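Local coordinates for protein Cd1 (Flavonifractor plautii, PDB 7D39) that probably acts as an FMN-dependent ene-reductase that starts the breakdown of flavones and flavonols in gut bacteria, at residues G214-L226 with I232-N244. Sequence-based numbering, arbitrary orientation.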
loop_
_atom_site.group_PDB
_atom_site.type_symbol
_atom_site.label_atom_id
_atom_site.label_comp_id
_atom_site.label_asym_id
_atom_site.label_seq_id
_atom_site.Cartn_x
_atom_site.Cartn_y
_atom_site.Cartn_z
ATOM N N GLY A 214 11.197 10.149 8.544
ATOM C CA GLY A 214 9.876 10.490 9.046
ATOM C C GLY A 214 9.859 10.789 10.541
ATOM O O GLY A 214 10.878 11.094 11.164
ATOM N N VAL A 215 8.655 10.724 11.112
ATOM C CA VAL A 215 8.427 10.990 12.530
ATOM C C VAL A 215 8.186 9.697 13.303
ATOM O O VAL A 215 8.781 9.478 14.356
ATOM C CB VAL A 215 7.261 11.985 12.732
ATOM C CG1 VAL A 215 6.849 12.044 14.201
ATOM C CG2 VAL A 215 7.634 13.376 12.237
ATOM N N CYS A 216 7.296 8.828 12.798
ATOM C CA CYS A 216 7.074 7.507 13.383
ATOM C C CYS A 216 8.359 6.703 13.234
ATOM O O CYS A 216 8.783 6.411 12.109
ATOM C CB CYS A 216 5.890 6.782 12.713
ATOM S SG CYS A 216 5.574 5.050 13.233
ATOM N N PRO A 217 9.013 6.340 14.332
ATOM C CA PRO A 217 10.255 5.562 14.215
ATOM C C PRO A 217 10.030 4.179 13.643
ATOM O O PRO A 217 10.978 3.550 13.156
ATOM C CB PRO A 217 10.767 5.491 15.659
ATOM C CG PRO A 217 9.938 6.491 16.437
ATOM C CD PRO A 217 8.637 6.596 15.729
ATOM N N HIS A 218 8.814 3.692 13.662
ATOM C CA HIS A 218 8.520 2.369 13.165
ATOM C C HIS A 218 8.010 2.399 11.718
ATOM O O HIS A 218 8.530 1.708 10.903
ATOM C CB HIS A 218 7.532 1.709 14.113
ATOM C CG HIS A 218 6.968 0.428 13.621
ATOM N ND1 HIS A 218 7.655 -0.753 13.673
ATOM C CD2 HIS A 218 5.780 0.145 13.055
ATOM C CE1 HIS A 218 6.914 -1.713 13.168
ATOM N NE2 HIS A 218 5.771 -1.193 12.785
ATOM N N CYS A 219 7.023 3.258 11.456
ATOM C CA CYS A 219 6.302 3.481 10.163
ATOM C C CYS A 219 7.229 4.261 9.158
ATOM O O CYS A 219 7.323 3.913 8.014
ATOM C CB CYS A 219 4.840 4.130 10.333
ATOM S SG CYS A 219 3.896 4.413 11.932
ATOM N N HIS A 220 7.929 5.270 9.654
ATOM C CA HIS A 220 8.577 6.407 8.969
ATOM C C HIS A 220 7.659 7.473 8.440
ATOM O O HIS A 220 8.083 8.417 7.859
ATOM C CB HIS A 220 9.671 6.068 7.948
ATOM C CG HIS A 220 10.695 5.131 8.461
ATOM N ND1 HIS A 220 10.862 3.873 7.954
ATOM C CD2 HIS A 220 11.603 5.260 9.449
ATOM C CE1 HIS A 220 11.824 3.265 8.609
ATOM N NE2 HIS A 220 12.288 4.088 9.518
ATOM N N SER A 221 6.400 7.305 8.731
ATOM C CA SER A 221 5.337 8.197 8.394
ATOM C C SER A 221 5.478 9.571 9.007
ATOM O O SER A 221 6.034 9.717 10.042
ATOM C CB SER A 221 4.048 7.565 8.863
ATOM O OG SER A 221 2.970 8.369 8.605
ATOM N N ARG A 222 4.929 10.559 8.340
ATOM C CA ARG A 222 4.720 11.862 8.899
ATOM C C ARG A 222 3.258 12.259 9.099
ATOM O O ARG A 222 2.975 13.371 9.421
ATOM C CB ARG A 222 5.461 12.903 8.065
ATOM C CG ARG A 222 6.943 12.655 7.917
ATOM C CD ARG A 222 7.645 13.820 7.295
ATOM N NE ARG A 222 9.069 13.601 7.240
ATOM C CZ ARG A 222 9.936 14.103 8.110
ATOM N NH1 ARG A 222 9.526 14.844 9.095
ATOM N NH2 ARG A 222 11.193 13.855 7.994
ATOM N N ASN A 223 2.355 11.317 8.924
ATOM C CA ASN A 223 0.930 11.557 9.032
ATOM C C ASN A 223 0.344 10.978 10.326
ATOM O O ASN A 223 0.552 9.854 10.667
ATOM C CB ASN A 223 0.178 10.970 7.822
ATOM C CG ASN A 223 0.455 11.705 6.535
ATOM O OD1 ASN A 223 1.521 11.666 6.039
ATOM N ND2 ASN A 223 -0.524 12.403 6.037
ATOM N N PHE A 224 -0.405 11.796 11.027
ATOM C CA PHE A 224 -0.874 11.480 12.356
ATOM C C PHE A 224 -2.292 11.955 12.507
ATOM O O PHE A 224 -2.638 12.977 12.023
ATOM C CB PHE A 224 0.038 12.076 13.442
ATOM C CG PHE A 224 1.359 11.428 13.521
ATOM C CD1 PHE A 224 1.521 10.265 14.200
ATOM C CD2 PHE A 224 2.416 11.934 12.833
ATOM C CE1 PHE A 224 2.739 9.634 14.254
ATOM C CE2 PHE A 224 3.618 11.303 12.853
ATOM C CZ PHE A 224 3.791 10.159 13.582
ATOM N N HIS A 225 -3.107 11.149 13.154
ATOM C CA HIS A 225 -4.407 11.552 13.622
ATOM C C HIS A 225 -4.321 11.944 15.121
ATOM O O HIS A 225 -3.838 11.209 15.941
ATOM C CB HIS A 225 -5.404 10.426 13.361
ATOM C CG HIS A 225 -6.825 10.762 13.654
ATOM N ND1 HIS A 225 -7.396 10.542 14.873
ATOM C CD2 HIS A 225 -7.802 11.253 12.872
ATOM C CE1 HIS A 225 -8.656 10.903 14.841
ATOM N NE2 HIS A 225 -8.922 11.358 13.642
ATOM N N LEU A 226 -4.779 13.127 15.450
ATOM C CA LEU A 226 -4.519 13.689 16.771
ATOM C C LEU A 226 -5.755 13.855 17.606
ATOM O O LEU A 226 -6.637 14.558 17.246
ATOM C CB LEU A 226 -3.812 15.031 16.672
ATOM C CG LEU A 226 -2.432 15.071 16.089
ATOM C CD1 LEU A 226 -1.910 16.468 15.959
ATOM C CD2 LEU A 226 -1.458 14.182 16.785
ATOM N N ILE A 232 -2.202 8.983 16.902
ATOM C CA ILE A 232 -2.162 7.776 16.122
ATOM C C ILE A 232 -1.441 7.966 14.805
ATOM O O ILE A 232 -1.738 8.842 14.054
ATOM C CB ILE A 232 -3.558 7.225 15.865
ATOM C CG1 ILE A 232 -4.361 7.248 17.152
ATOM C CG2 ILE A 232 -3.461 5.833 15.268
ATOM C CD1 ILE A 232 -5.689 6.551 17.072
ATOM N N CYS A 233 -0.483 7.118 14.565
ATOM C CA CYS A 233 0.150 7.075 13.302
ATOM C C CYS A 233 -0.812 6.629 12.215
ATOM O O CYS A 233 -1.486 5.668 12.367
ATOM C CB CYS A 233 1.299 6.148 13.328
ATOM S SG CYS A 233 2.046 6.303 11.743
ATOM N N CYS A 234 -0.863 7.359 11.126
ATOM C CA CYS A 234 -1.868 7.068 10.103
ATOM C C CYS A 234 -1.502 5.877 9.220
ATOM O O CYS A 234 -2.383 5.318 8.565
ATOM C CB CYS A 234 -2.103 8.297 9.237
ATOM S SG CYS A 234 -3.099 9.524 10.048
ATOM N N LEU A 235 -0.244 5.458 9.196
ATOM C CA LEU A 235 0.157 4.281 8.413
ATOM C C LEU A 235 0.059 3.023 9.271
ATOM O O LEU A 235 -0.739 2.131 8.987
ATOM C CB LEU A 235 1.577 4.456 7.864
ATOM C CG LEU A 235 2.105 3.295 7.012
ATOM C CD1 LEU A 235 1.112 2.929 5.903
ATOM C CD2 LEU A 235 3.471 3.637 6.409
ATOM N N CYS A 236 0.873 2.948 10.324
ATOM C CA CYS A 236 1.050 1.716 11.076
ATOM C C CYS A 236 0.124 1.600 12.289
ATOM O O CYS A 236 0.022 0.520 12.875
ATOM C CB CYS A 236 2.526 1.592 11.488
ATOM S SG CYS A 236 3.168 2.650 12.833
ATOM N N GLY A 237 -0.567 2.670 12.671
ATOM C CA GLY A 237 -1.585 2.567 13.690
ATOM C C GLY A 237 -1.089 2.542 15.114
ATOM O O GLY A 237 -1.912 2.425 16.032
ATOM N N LEU A 238 0.222 2.628 15.335
ATOM C CA LEU A 238 0.734 2.761 16.688
ATOM C C LEU A 238 0.087 3.964 17.359
ATOM O O LEU A 238 -0.102 5.011 16.737
ATOM C CB LEU A 238 2.254 2.908 16.674
ATOM C CG LEU A 238 3.048 1.627 16.416
ATOM C CD1 LEU A 238 4.481 1.931 16.047
ATOM C CD2 LEU A 238 3.009 0.725 17.636
ATOM N N GLU A 239 -0.276 3.793 18.624
ATOM C CA GLU A 239 -0.924 4.823 19.435
ATOM C C GLU A 239 0.061 5.319 20.491
ATOM O O GLU A 239 0.594 4.527 21.277
ATOM C CB GLU A 239 -2.195 4.271 20.086
ATOM C CG GLU A 239 -3.026 3.420 19.119
ATOM C CD GLU A 239 -4.462 3.188 19.576
ATOM O OE1 GLU A 239 -4.760 3.343 20.779
ATOM O OE2 GLU A 239 -5.296 2.851 18.715
ATOM N N GLY A 240 0.312 6.621 20.502
ATOM C CA GLY A 240 1.314 7.147 21.402
ATOM C C GLY A 240 1.209 8.638 21.606
ATOM O O GLY A 240 0.124 9.160 21.851
ATOM N N GLU A 241 2.328 9.339 21.486
ATOM C CA GLU A 241 2.368 10.746 21.843
ATOM C C GLU A 241 3.294 11.495 20.898
ATOM O O GLU A 241 4.395 11.030 20.593
ATOM C CB GLU A 241 2.836 10.913 23.288
ATOM C CG GLU A 241 3.005 12.343 23.733
ATOM C CD GLU A 241 2.968 12.477 25.252
ATOM O OE1 GLU A 241 3.486 11.576 25.954
ATOM O OE2 GLU A 241 2.403 13.477 25.739
ATOM N N ILE A 242 2.842 12.665 20.461
ATOM C CA ILE A 242 3.609 13.566 19.603
ATOM C C ILE A 242 4.212 14.660 20.475
ATOM O O ILE A 242 3.503 15.288 21.265
ATOM C CB ILE A 242 2.706 14.169 18.509
ATOM C CG1 ILE A 242 2.454 13.154 17.385
ATOM C CG2 ILE A 242 3.263 15.478 17.985
ATOM C CD1 ILE A 242 3.696 12.788 16.595
ATOM N N HIS A 243 5.513 14.900 20.334
ATOM C CA HIS A 243 6.185 15.971 21.065
ATOM C C HIS A 243 6.712 17.023 20.101
ATOM O O HIS A 243 7.268 16.693 19.050
ATOM C CB HIS A 243 7.355 15.446 21.900
ATOM C CG HIS A 243 7.053 14.181 22.637
ATOM N ND1 HIS A 243 6.256 14.145 23.759
ATOM C CD2 HIS A 243 7.442 12.904 22.410
ATOM C CE1 HIS A 243 6.164 12.898 24.189
ATOM N NE2 HIS A 243 6.880 12.127 23.391
ATOM N N ASN A 244 6.553 18.288 20.480
ATOM C CA ASN A 244 7.167 19.415 19.780
ATOM C C ASN A 244 8.330 19.920 20.632
ATOM O O ASN A 244 8.137 20.655 21.606
ATOM C CB ASN A 244 6.151 20.520 19.522
ATOM C CG ASN A 244 6.753 21.696 18.792
ATOM O OD1 ASN A 244 7.970 21.838 18.720
ATOM N ND2 ASN A 244 5.902 22.551 18.249
#
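Ile-242 sets its CD1 methyl over the centre of the Phe-224 ring, 3.8 Å from the centroid and almost on the ring normal, a CH-pi contact. Phe-224 CG lies anti to its carbonyl carbon (chi1 -70°), which carries the ring back alongside the 214-216 turn, where Cys-216 N sits at its edge. Val-215 CG1 meets Ile-242 CD1 at 4.0 Å, and Leu-226 CD2 packs on Ile-242 CG1. Phe-251 of strand 248-252 also touches this cluster. Phe-224 CE1 rests against Cys-233 CB, while Cys-233 SG lies oblique to the ring and points on to the other cysteines. An alanine in place of Phe-224 would probably leave Ile-242 CD1 without its aromatic face and open a gap beside Cys-233. Cys-216, Cys-219, Cys-233 and Cys-236 form two CXXC pairs on facing turns, which resembles a zinc ribbon. No zinc is modelled. The model instead places Cys-219 SG 2.1 Å from Cys-236 SG and 2.2 Å from Cys-216 SG, with Cys-233 SG at 2.7 Å, too long for a disulfide. One sulfur cannot form two disulfides at once, so the linkage is doubtful. Cys-236 SG is also at the edge of the His-218 ring. Leu-238 CD1 packs on His-218 CB, and His-218 NE2 is hydrogen-bonded to Asp-263 OD1. The hairpin backbones pair antiparallel at His-225 and Ile-232, with N-H...O hydrogen bonds in both directions. Beyond them Cys-234 N donates to Asn-223 O at 2.9 Å, from above the carbonyl plane. Ser-221 OG accepts from Asn-223 N in an ST turn, and Ser-221 CB lies 3.7 Å from Cys-233 SG.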